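Local coordinates for alcohol dehydrogenase superfamily protein (PDB 3GAZ) that probably acts as an NADP-dependent oxidoreductase of the medium-chain alcohol dehydrogenase type, although its substrate is not established, at residues Asn45-Asp48 with Ala49-Ala53; Gln61-Pro64 with Ala65-Met69; Ala180-Gly184 with Ser185-Tyr189; Asp222-Gly225 with Gly226-Asp230; Phe306-Ala309 with Glu310-Ser313. One frame throughout, in Å; residues are numbered along the deposited sequence.

Contact 1: residues Asn45-Asp48 with Ala49-Ala53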
# COMPACT_ATOMS: atom_id res chain seq x y z
N ASN A 45 16.58 -0.71 -8.18
CA ASN A 45 15.89 -1.24 -9.35
C ASN A 45 15.30 -0.07 -10.12
O ASN A 45 14.88 0.93 -9.52
CB ASN A 45 14.78 -2.22 -8.96
CG ASN A 45 15.32 -3.54 -8.42
OD1 ASN A 45 15.28 -3.80 -7.21
ND2 ASN A 45 15.83 -4.38 -9.31
N PRO A 46 15.27 -0.15 -11.45
CA PRO A 46 14.72 0.92 -12.29
C PRO A 46 13.34 1.40 -11.82
O PRO A 46 13.07 2.60 -11.85
CB PRO A 46 14.67 0.28 -13.67
CG PRO A 46 15.85 -0.63 -13.65
CD PRO A 46 15.73 -1.28 -12.29
N LEU A 47 12.49 0.48 -11.39
CA LEU A 47 11.15 0.86 -10.94
C LEU A 47 11.17 1.94 -9.85
O LEU A 47 10.30 2.81 -9.82
CB LEU A 47 10.37 -0.36 -10.42
CG LEU A 47 8.91 -0.09 -10.05
CD1 LEU A 47 8.14 0.34 -11.29
CD2 LEU A 47 8.28 -1.35 -9.44
N ASP A 48 12.16 1.89 -8.97
CA ASP A 48 12.28 2.88 -7.89
C ASP A 48 12.28 4.30 -8.46
O ASP A 48 11.67 5.21 -7.89
CB ASP A 48 13.57 2.67 -7.08
CG ASP A 48 13.68 1.27 -6.48
OD1 ASP A 48 12.64 0.64 -6.21
OD2 ASP A 48 14.82 0.81 -6.25
N ALA A 49 12.98 4.49 -9.57
CA ALA A 49 13.07 5.80 -10.21
C ALA A 49 11.73 6.20 -10.79
O ALA A 49 11.35 7.37 -10.75
CB ALA A 49 14.14 5.79 -11.30
N LYS A 50 11.00 5.23 -11.34
CA LYS A 50 9.69 5.53 -11.90
C LYS A 50 8.78 5.97 -10.77
O LYS A 50 7.96 6.87 -10.93
CB LYS A 50 9.11 4.29 -12.60
CG LYS A 50 7.76 4.55 -13.23
CD LYS A 50 7.12 3.28 -13.78
CE LYS A 50 7.33 3.13 -15.27
NZ LYS A 50 6.50 2.01 -15.81
N ILE A 51 8.93 5.33 -9.61
CA ILE A 51 8.14 5.68 -8.44
C ILE A 51 8.53 7.07 -7.92
O ILE A 51 7.67 7.85 -7.51
CB ILE A 51 8.32 4.63 -7.30
CG1 ILE A 51 7.66 3.31 -7.70
CG2 ILE A 51 7.71 5.15 -6.01
CD1 ILE A 51 8.04 2.13 -6.80
N ARG A 52 9.82 7.37 -7.95
CA ARG A 52 10.33 8.66 -7.50
C ARG A 52 9.72 9.77 -8.34
O ARG A 52 9.39 10.85 -7.83
CB ARG A 52 11.85 8.70 -7.62
CG ARG A 52 12.47 10.03 -7.22
CD ARG A 52 13.95 10.06 -7.58
NE ARG A 52 14.61 11.27 -7.11
CZ ARG A 52 15.82 11.66 -7.49
NH1 ARG A 52 16.51 10.93 -8.36
NH2 ARG A 52 16.35 12.77 -7.00
N ALA A 53 9.57 9.51 -9.64
CA ALA A 53 9.00 10.48 -10.56
C ALA A 53 7.47 10.52 -10.47
O ALA A 53 6.82 11.33 -11.12
CB ALA A 53 9.43 10.15 -11.99
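Leu-47 and Ile-51 meet in a local contact, one turn apart on the short helix 46-52 that follows strand 41-43. CG of Leu-47 lies 4.0 Å from CD1 of Ile-51, and the two side chains pass at a slant. Leu-47 has CG anti to the backbone N (chi1 -174°), on the side of its carbonyl. This brings its branches near the residues that follow. CD1 of Leu-47 also touches CD of Lys-50 at 4.0 Å. The lysine chain then bends at chi3, which carries the amino group clear of the leucine.

The helix belongs to the GroES-like domain. Its first turn is closed by Ala-49 N, which donates to Pro-46 O at 3.0 Å from above the carbonyl plane. Lys-50 N reaches the same oxygen only weakly. The next bonds are regular. Ile-51 N meets Leu-47 O at 2.9 Å, almost in line with the C=O bond (163°). Arg-52 N meets Asp-48 O at 2.8 Å.

The Asp-48 carboxylate folds back to the start of the helix. Its OD2 accepts from Asn-45 N at 3.0 Å, with the donor above the carboxylate plane. Tyr-315 OH of helix 311-319 is a second partner of this oxygen. The same helix covers Pro-46 and Ala-49 through Val-318 and Leu-319. At the far end, Arg-52 NE bonds to the carbonyl of Gly-18.

Contact 2: residues Gln61-Pro64 with Ala65-Met69; sequences QPLP and AILGM
The Gln-61 side-chain amide has the methyl of Ala-65 over one face, with CB 4.2 Å from NE2. At its NE2 edge lie Leu-67 CD2 and, 3.5 Å from NE2, Ile-66 O. The glutamine and leucine chains run past each other in opposite senses, with Gln-61 CG 4.0 Å from Leu-67 CD2.

The contact is a bend in the irregular loop between helix 46-52 and strand 70-78 of the GroES-like domain. A cis peptide bond before Pro-64 turns the chain, so Ala-65 and Leu-67 come back beside Gln-61 and Leu-63. Gln-61 CG is anti to the backbone N (chi1 -173°), and the chain then bends at chi2 (81°), which turns the amide in beside Ala-65 and Leu-67. The amide is fixed at both ends by the loop around residue 100: OE1 accepts from Gly-100 N, and NE2 donates to Leu-101 O.

Strand 7-13 packs on the bend, with Val-13 against Leu-63 and Leu-67. The ring of Pro-62 packs on Pro-303 of the second subunit. Inside the bend, Leu-63 CD2 is 4.2 Å from Ala-65 CB and 4.4 Å from Leu-67 CD2.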
# COMPACT_ATOMS: atom_id res chain seq x y z
N GLN A 61 2.79 3.12 -4.76
CA GLN A 61 3.70 3.68 -3.76
C GLN A 61 3.66 5.21 -3.82
O GLN A 61 4.57 5.85 -4.37
CB GLN A 61 5.13 3.20 -4.00
CG GLN A 61 6.11 3.60 -2.90
CD GLN A 61 6.05 2.68 -1.69
OE1 GLN A 61 5.01 2.08 -1.41
NE2 GLN A 61 7.15 2.58 -0.95
N PRO A 62 2.60 5.82 -3.27
CA PRO A 62 2.51 7.28 -3.30
C PRO A 62 3.54 7.92 -2.38
O PRO A 62 4.03 7.29 -1.44
CB PRO A 62 1.07 7.54 -2.84
CG PRO A 62 0.83 6.41 -1.87
CD PRO A 62 1.43 5.22 -2.60
N LEU A 63 3.88 9.18 -2.67
CA LEU A 63 4.86 9.92 -1.88
C LEU A 63 4.12 10.81 -0.88
O LEU A 63 2.95 11.14 -1.07
CB LEU A 63 5.72 10.77 -2.81
CG LEU A 63 6.35 10.00 -3.98
CD1 LEU A 63 7.06 10.97 -4.92
CD2 LEU A 63 7.31 8.95 -3.44
N PRO A 64 4.80 11.23 0.20
CA PRO A 64 6.20 10.92 0.53
C PRO A 64 6.38 9.45 0.89
O PRO A 64 5.43 8.79 1.33
CB PRO A 64 6.47 11.84 1.71
CG PRO A 64 5.15 11.85 2.41
CD PRO A 64 4.19 12.05 1.26
N ALA A 65 7.59 8.94 0.72
CA ALA A 65 7.85 7.55 1.04
C ALA A 65 9.33 7.19 0.97
O ALA A 65 10.13 7.90 0.36
CB ALA A 65 7.05 6.64 0.10
N ILE A 66 9.67 6.09 1.63
CA ILE A 66 11.03 5.57 1.63
C ILE A 66 10.99 4.53 0.52
O ILE A 66 10.17 3.61 0.55
CB ILE A 66 11.36 4.90 2.97
CG1 ILE A 66 11.41 5.96 4.08
CG2 ILE A 66 12.68 4.16 2.86
CD1 ILE A 66 11.43 5.39 5.49
N LEU A 67 11.86 4.69 -0.48
CA LEU A 67 11.89 3.77 -1.61
C LEU A 67 12.95 2.68 -1.47
O LEU A 67 13.67 2.62 -0.47
CB LEU A 67 12.08 4.56 -2.91
CG LEU A 67 11.12 5.75 -3.05
CD1 LEU A 67 11.25 6.35 -4.46
CD2 LEU A 67 9.69 5.30 -2.79
N GLY A 68 13.05 1.81 -2.47
CA GLY A 68 14.01 0.72 -2.43
C GLY A 68 13.24 -0.55 -2.12
O GLY A 68 12.51 -0.60 -1.14
N MSE A 69 13.42 -1.59 -2.94
CA MSE A 69 12.68 -2.84 -2.75
C MSE A 69 13.48 -4.02 -2.21
O MSE A 69 12.94 -4.87 -1.49
CB MSE A 69 12.03 -3.23 -4.09
CG MSE A 69 11.24 -2.11 -4.75
SE MSE A 69 10.65 -2.53 -6.43
CE MSE A 69 11.87 -1.90 -7.37

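Contact 3: residues Ala180-Gly184 with Ser185-Tyr189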
# COMPACT_ATOMS: atom_id res chain seq x y z
N ALA A 180 21.43 -16.17 -25.42
CA ALA A 180 20.98 -14.86 -24.97
C ALA A 180 21.41 -13.73 -25.88
O ALA A 180 22.55 -13.69 -26.34
CB ALA A 180 21.49 -14.61 -23.54
N THR A 181 20.49 -12.81 -26.15
CA THR A 181 20.79 -11.66 -26.99
C THR A 181 21.25 -10.55 -26.05
O THR A 181 20.73 -10.40 -24.95
CB THR A 181 19.55 -11.16 -27.77
OG1 THR A 181 18.51 -10.80 -26.86
CG2 THR A 181 19.05 -12.24 -28.72
N ALA A 182 22.25 -9.79 -26.49
CA ALA A 182 22.78 -8.71 -25.68
C ALA A 182 23.53 -7.72 -26.54
O ALA A 182 23.85 -8.00 -27.70
CB ALA A 182 23.70 -9.27 -24.61
N ARG A 183 23.80 -6.55 -25.98
CA ARG A 183 24.52 -5.53 -26.72
C ARG A 183 26.02 -5.71 -26.54
O ARG A 183 26.47 -6.23 -25.52
CB ARG A 183 24.08 -4.14 -26.24
CG ARG A 183 22.67 -3.77 -26.70
CD ARG A 183 22.59 -3.66 -28.23
NE ARG A 183 21.22 -3.61 -28.72
CZ ARG A 183 20.87 -3.38 -29.99
NH1 ARG A 183 21.81 -3.17 -30.90
NH2 ARG A 183 19.60 -3.37 -30.34
N GLY A 184 26.76 -5.30 -27.56
CA GLY A 184 28.21 -5.41 -27.58
C GLY A 184 28.93 -5.68 -26.27
O GLY A 184 29.48 -6.76 -26.08
N SER A 185 28.94 -4.69 -25.39
CA SER A 185 29.61 -4.80 -24.10
C SER A 185 29.24 -6.00 -23.23
O SER A 185 30.04 -6.46 -22.43
CB SER A 185 29.39 -3.51 -23.30
OG SER A 185 28.01 -3.26 -23.11
N ASP A 186 28.02 -6.51 -23.39
CA ASP A 186 27.58 -7.64 -22.58
C ASP A 186 27.75 -9.01 -23.22
O ASP A 186 27.64 -10.03 -22.53
CB ASP A 186 26.11 -7.45 -22.19
CG ASP A 186 25.88 -6.19 -21.37
OD1 ASP A 186 26.64 -5.95 -20.41
OD2 ASP A 186 24.92 -5.46 -21.67
N LEU A 187 28.04 -9.05 -24.52
CA LEU A 187 28.21 -10.32 -25.22
C LEU A 187 29.26 -11.22 -24.57
O LEU A 187 29.09 -12.44 -24.48
CB LEU A 187 28.59 -10.07 -26.69
CG LEU A 187 27.51 -9.41 -27.54
CD1 LEU A 187 28.07 -9.06 -28.91
CD2 LEU A 187 26.31 -10.34 -27.67
N GLU A 188 30.35 -10.61 -24.12
CA GLU A 188 31.43 -11.34 -23.49
C GLU A 188 30.99 -11.87 -22.13
O GLU A 188 31.32 -12.99 -21.75
CB GLU A 188 32.64 -10.41 -23.31
CG GLU A 188 33.89 -11.14 -22.92
CD GLU A 188 34.17 -12.30 -23.83
OE1 GLU A 188 34.11 -12.11 -25.07
OE2 GLU A 188 34.45 -13.40 -23.32
N TYR A 189 30.24 -11.05 -21.40
CA TYR A 189 29.73 -11.42 -20.09
C TYR A 189 28.79 -12.63 -20.20
O TYR A 189 28.90 -13.58 -19.43
CB TYR A 189 28.98 -10.24 -19.46
CG TYR A 189 28.21 -10.63 -18.22
CD1 TYR A 189 28.86 -10.88 -17.01
CD2 TYR A 189 26.83 -10.80 -18.27
CE1 TYR A 189 28.15 -11.30 -15.88
CE2 TYR A 189 26.11 -11.22 -17.15
CZ TYR A 189 26.77 -11.47 -15.96
OH TYR A 189 26.07 -11.90 -14.86
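Leu-187 holds CG anti to its own carbonyl carbon (chi1 -66°) and is extended at chi2 (173°), which sets its two methyls against Ala-182 and Gly-184. CD2 lies over the backbone of Ala-182, 3.4 Å from the carbonyl O, and meets the alanine CB at 4.2 Å. CD1 packs on Gly-184 CA at 3.9 Å. Asp-186 CB comes in from the preceding position along the helix and touches Ala-182 CB at 3.9 Å.

The backbone makes the turn from strand to helix. Asp-186 N donates to Arg-183 O over a short 2.6 Å, with the donor tilted only slightly from the carbonyl plane. Leu-187 N bonds to Gly-184 O at 3.1 Å, from well above the plane of that carbonyl. Leu-187 N is also a weak second donor to Arg-183 O.

The carboxylate of Asp-186 faces another part of the chain, where OD1 forms a salt bridge with Arg-300. Leu-187 packs on Pro-197 and Asp-199 of the neighbouring strand. With an alanine here both methyls are lost, and a gap would probably open between the helix start, the Ala-182 carbonyl and strand 196-199.

This turn joins strand 177-182 to helix 184-193, the first half of a beta-alpha-beta unit. Such a junction at the second strand is characteristic of Rossmann domains, consistent with a probable NADP-binding role for this half of the protein.

Contact 4: residues Asp222-Gly225 with Gly226-Asp230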
# COMPACT_ATOMS: atom_id res chain seq x y z
N ASP A 222 11.41 -12.75 -22.45
CA ASP A 222 11.56 -11.35 -22.79
C ASP A 222 11.72 -10.53 -21.52
O ASP A 222 10.82 -10.47 -20.69
CB ASP A 222 10.33 -10.86 -23.56
CG ASP A 222 10.27 -9.35 -23.66
OD1 ASP A 222 11.31 -8.73 -23.94
OD2 ASP A 222 9.18 -8.78 -23.45
N THR A 223 12.88 -9.89 -21.36
CA THR A 223 13.11 -9.06 -20.17
C THR A 223 13.13 -7.59 -20.56
O THR A 223 13.36 -6.73 -19.71
CB THR A 223 14.46 -9.36 -19.49
OG1 THR A 223 15.52 -8.76 -20.25
CG2 THR A 223 14.69 -10.85 -19.38
N LEU A 224 12.89 -7.30 -21.84
CA LEU A 224 12.92 -5.93 -22.32
C LEU A 224 11.55 -5.34 -22.68
O LEU A 224 11.31 -4.15 -22.49
CB LEU A 224 13.87 -5.83 -23.51
CG LEU A 224 15.34 -6.13 -23.18
CD1 LEU A 224 16.17 -6.23 -24.45
CD2 LEU A 224 15.88 -5.03 -22.27
N GLY A 225 10.66 -6.18 -23.20
CA GLY A 225 9.33 -5.71 -23.56
C GLY A 225 9.26 -4.97 -24.88
O GLY A 225 10.22 -4.95 -25.66
N GLY A 226 8.11 -4.36 -25.14
CA GLY A 226 7.92 -3.61 -26.37
C GLY A 226 8.20 -4.44 -27.60
O GLY A 226 7.68 -5.55 -27.73
N PRO A 227 9.01 -3.93 -28.54
CA PRO A 227 9.34 -4.66 -29.77
C PRO A 227 10.07 -5.98 -29.51
O PRO A 227 9.99 -6.91 -30.30
CB PRO A 227 10.22 -3.67 -30.53
CG PRO A 227 9.72 -2.33 -30.06
CD PRO A 227 9.56 -2.56 -28.58
N VAL A 228 10.78 -6.05 -28.39
CA VAL A 228 11.52 -7.26 -28.05
C VAL A 228 10.55 -8.43 -27.81
O VAL A 228 10.89 -9.59 -28.04
CB VAL A 228 12.41 -7.05 -26.80
CG1 VAL A 228 13.19 -8.32 -26.50
CG2 VAL A 228 13.37 -5.88 -27.03
N LEU A 229 9.35 -8.11 -27.33
CA LEU A 229 8.36 -9.16 -27.08
C LEU A 229 7.88 -9.71 -28.42
O LEU A 229 7.68 -10.92 -28.58
CB LEU A 229 7.18 -8.61 -26.28
CG LEU A 229 6.05 -9.61 -26.02
CD1 LEU A 229 6.63 -10.88 -25.40
CD2 LEU A 229 5.02 -8.98 -25.09
N ASP A 230 7.70 -8.82 -29.39
CA ASP A 230 7.27 -9.24 -30.73
C ASP A 230 8.35 -10.15 -31.32
O ASP A 230 8.05 -11.16 -31.95
CB ASP A 230 7.05 -8.03 -31.64
CG ASP A 230 5.95 -7.11 -31.13
OD1 ASP A 230 4.83 -7.60 -30.91
OD2 ASP A 230 6.22 -5.91 -30.97
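An Asx turn at Asp-222 links the end of strand 217-222 to helix 227-235, and the same aspartate packs against Val-228 and Leu-229 of that helix. OD1 takes two backbone donors. Gly-225 N reaches it at 2.7 Å on the syn side, in a nearly straight bond (169°). Leu-224 N comes from above the carboxylate plane at 3.0 Å. The two bonds hold the carboxylate in a fixed rotation.

Val-228 closes over this oxygen, with CG1 3.2 Å from Asp-222 OD1. Its CG1 is anti to the backbone N (chi1 -178°), which leaves CG2 to face Leu-224. CG2 meets Leu-224 CB at 3.6 Å, the two side chains crossing at a slant. The other oxygen, Asp-222 OD2, lies 3.5 Å from Leu-229 CB. The nearby start of helix 227-235 may ease the negative charge of this buried carboxylate.

Gly-226 is the N-cap residue. Val-228 N donates to Gly-225 O at 3.0 Å, and Leu-229 N donates to Gly-226 O at 3.1 Å. Both glycines have positive phi, which favours a residue without a side chain.

The turn lies in the Rossmann-type domain, beside strand 240-244. Ser-244 OG of that strand bonds to Asp-222 OD2, and Leu-229 packs on Val-242 and Ser-244. Gly-226 O accepts from His-251 NE2 in a nearby loop.

Contact 5: residues Phe306-Ala309 with Glu310-Ser313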
# COMPACT_ATOMS: atom_id res chain seq x y z
N PHE A 306 27.87 3.40 -3.18
CA PHE A 306 27.08 4.58 -2.84
C PHE A 306 26.58 4.46 -1.40
O PHE A 306 25.99 3.45 -1.02
CB PHE A 306 25.88 4.70 -3.78
CG PHE A 306 26.24 4.74 -5.23
CD1 PHE A 306 26.45 5.95 -5.89
CD2 PHE A 306 26.42 3.55 -5.94
CE1 PHE A 306 26.83 5.98 -7.23
CE2 PHE A 306 26.80 3.57 -7.28
CZ PHE A 306 27.01 4.79 -7.93
N SER A 307 26.82 5.50 -0.60
CA SER A 307 26.37 5.49 0.79
C SER A 307 24.91 5.91 0.79
O SER A 307 24.38 6.33 -0.23
CB SER A 307 27.17 6.49 1.61
OG SER A 307 26.91 7.81 1.16
N ILE A 308 24.26 5.83 1.95
CA ILE A 308 22.86 6.21 2.05
C ILE A 308 22.70 7.69 1.69
O ILE A 308 21.58 8.16 1.45
CB ILE A 308 22.32 5.96 3.47
CG1 ILE A 308 20.79 6.07 3.47
CG2 ILE A 308 22.93 6.95 4.45
CD1 ILE A 308 20.15 5.60 4.77
N ALA A 309 23.81 8.42 1.66
CA ALA A 309 23.79 9.84 1.33
C ALA A 309 23.99 10.13 -0.16
O ALA A 309 23.87 11.28 -0.59
CB ALA A 309 24.86 10.57 2.15
N GLU A 310 24.26 9.10 -0.95
CA GLU A 310 24.50 9.28 -2.38
C GLU A 310 23.51 8.51 -3.25
O GLU A 310 23.83 8.10 -4.37
CB GLU A 310 25.93 8.84 -2.71
CG GLU A 310 26.96 9.41 -1.73
CD GLU A 310 28.32 8.74 -1.81
OE1 GLU A 310 28.38 7.49 -1.83
OE2 GLU A 310 29.33 9.47 -1.82
N ILE A 311 22.29 8.32 -2.75
CA ILE A 311 21.28 7.57 -3.47
C ILE A 311 20.89 8.21 -4.80
O ILE A 311 20.64 7.51 -5.78
CB ILE A 311 20.03 7.34 -2.57
CG1 ILE A 311 20.47 6.56 -1.32
CG2 ILE A 311 18.96 6.56 -3.32
CD1 ILE A 311 19.36 6.26 -0.33
N GLY A 312 20.84 9.54 -4.85
CA GLY A 312 20.51 10.21 -6.10
C GLY A 312 21.52 9.83 -7.17
O GLY A 312 21.16 9.57 -8.32
N SER A 313 22.79 9.81 -6.79
CA SER A 313 23.87 9.45 -7.71
C SER A 313 23.76 7.98 -8.09
O SER A 313 24.06 7.59 -9.22
CB SER A 313 25.24 9.71 -7.08
OG SER A 313 25.43 11.10 -6.84
O HOH W 1 20.80 10.27 -0.47
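A type I beta turn from Ser-307 to Glu-310 carries the chain from the short strand 306-307 into helix 311-319. It begins a beta-alpha-beta unit that ends in strand 332-334. Two bonds tie its ends. Glu-310 N donates to Ser-307 O at 2.9 Å, from above the carbonyl plane. In return, Glu-310 OE1 accepts from Ser-307 N at 2.8 Å in a nearly straight bond (168°). The donor lies on the anti side of the carboxylate. Glu-310 has CG anti to its carbonyl carbon (chi1 -47°), and the chain then runs extended back along the strand end.

The Phe-306 ring slants against the first helical turn. Its CD1 is 3.7 Å from Glu-310 O, and CE1 is 3.8 Å from Ser-313 C. Ala-314 and Ala-317 continue the surface it packs on. A serine in place of Phe-306 removes the ring and would probably leave a gap beneath this helix, with Ala-314 and Ala-317 less well covered.

Ile-308 and Ile-311 lie side by side, close to strand 20-26, and Ile-308 CG1 is 4.1 Å from Ile-311 CD1. A water donates to Ile-308 O at 3.0 Å and accepts a weak bond from Ile-311 N at 3.3 Å.

How the contacts relate
The five contacts follow one another along the chain, and none nests in or crosses another. Contact 1 is the short helix 46-52 itself, and contact 2 is a bend in the loop after that helix. These two touch: Met-69 packs on Asn-45 and Asp-48, and Leu-67 packs on the helix. Contacts 3 and 4 lie in the Rossmann-type half. Each closes the turn from a parallel strand to its helix, and their centres are about 16 Å apart. Contact 5 returns to the first half. Its helix 311-319 covers helix 46-52, so late and early parts of the chain join there. Contacts 2 and 3 lie on opposite sides of the chain's centre.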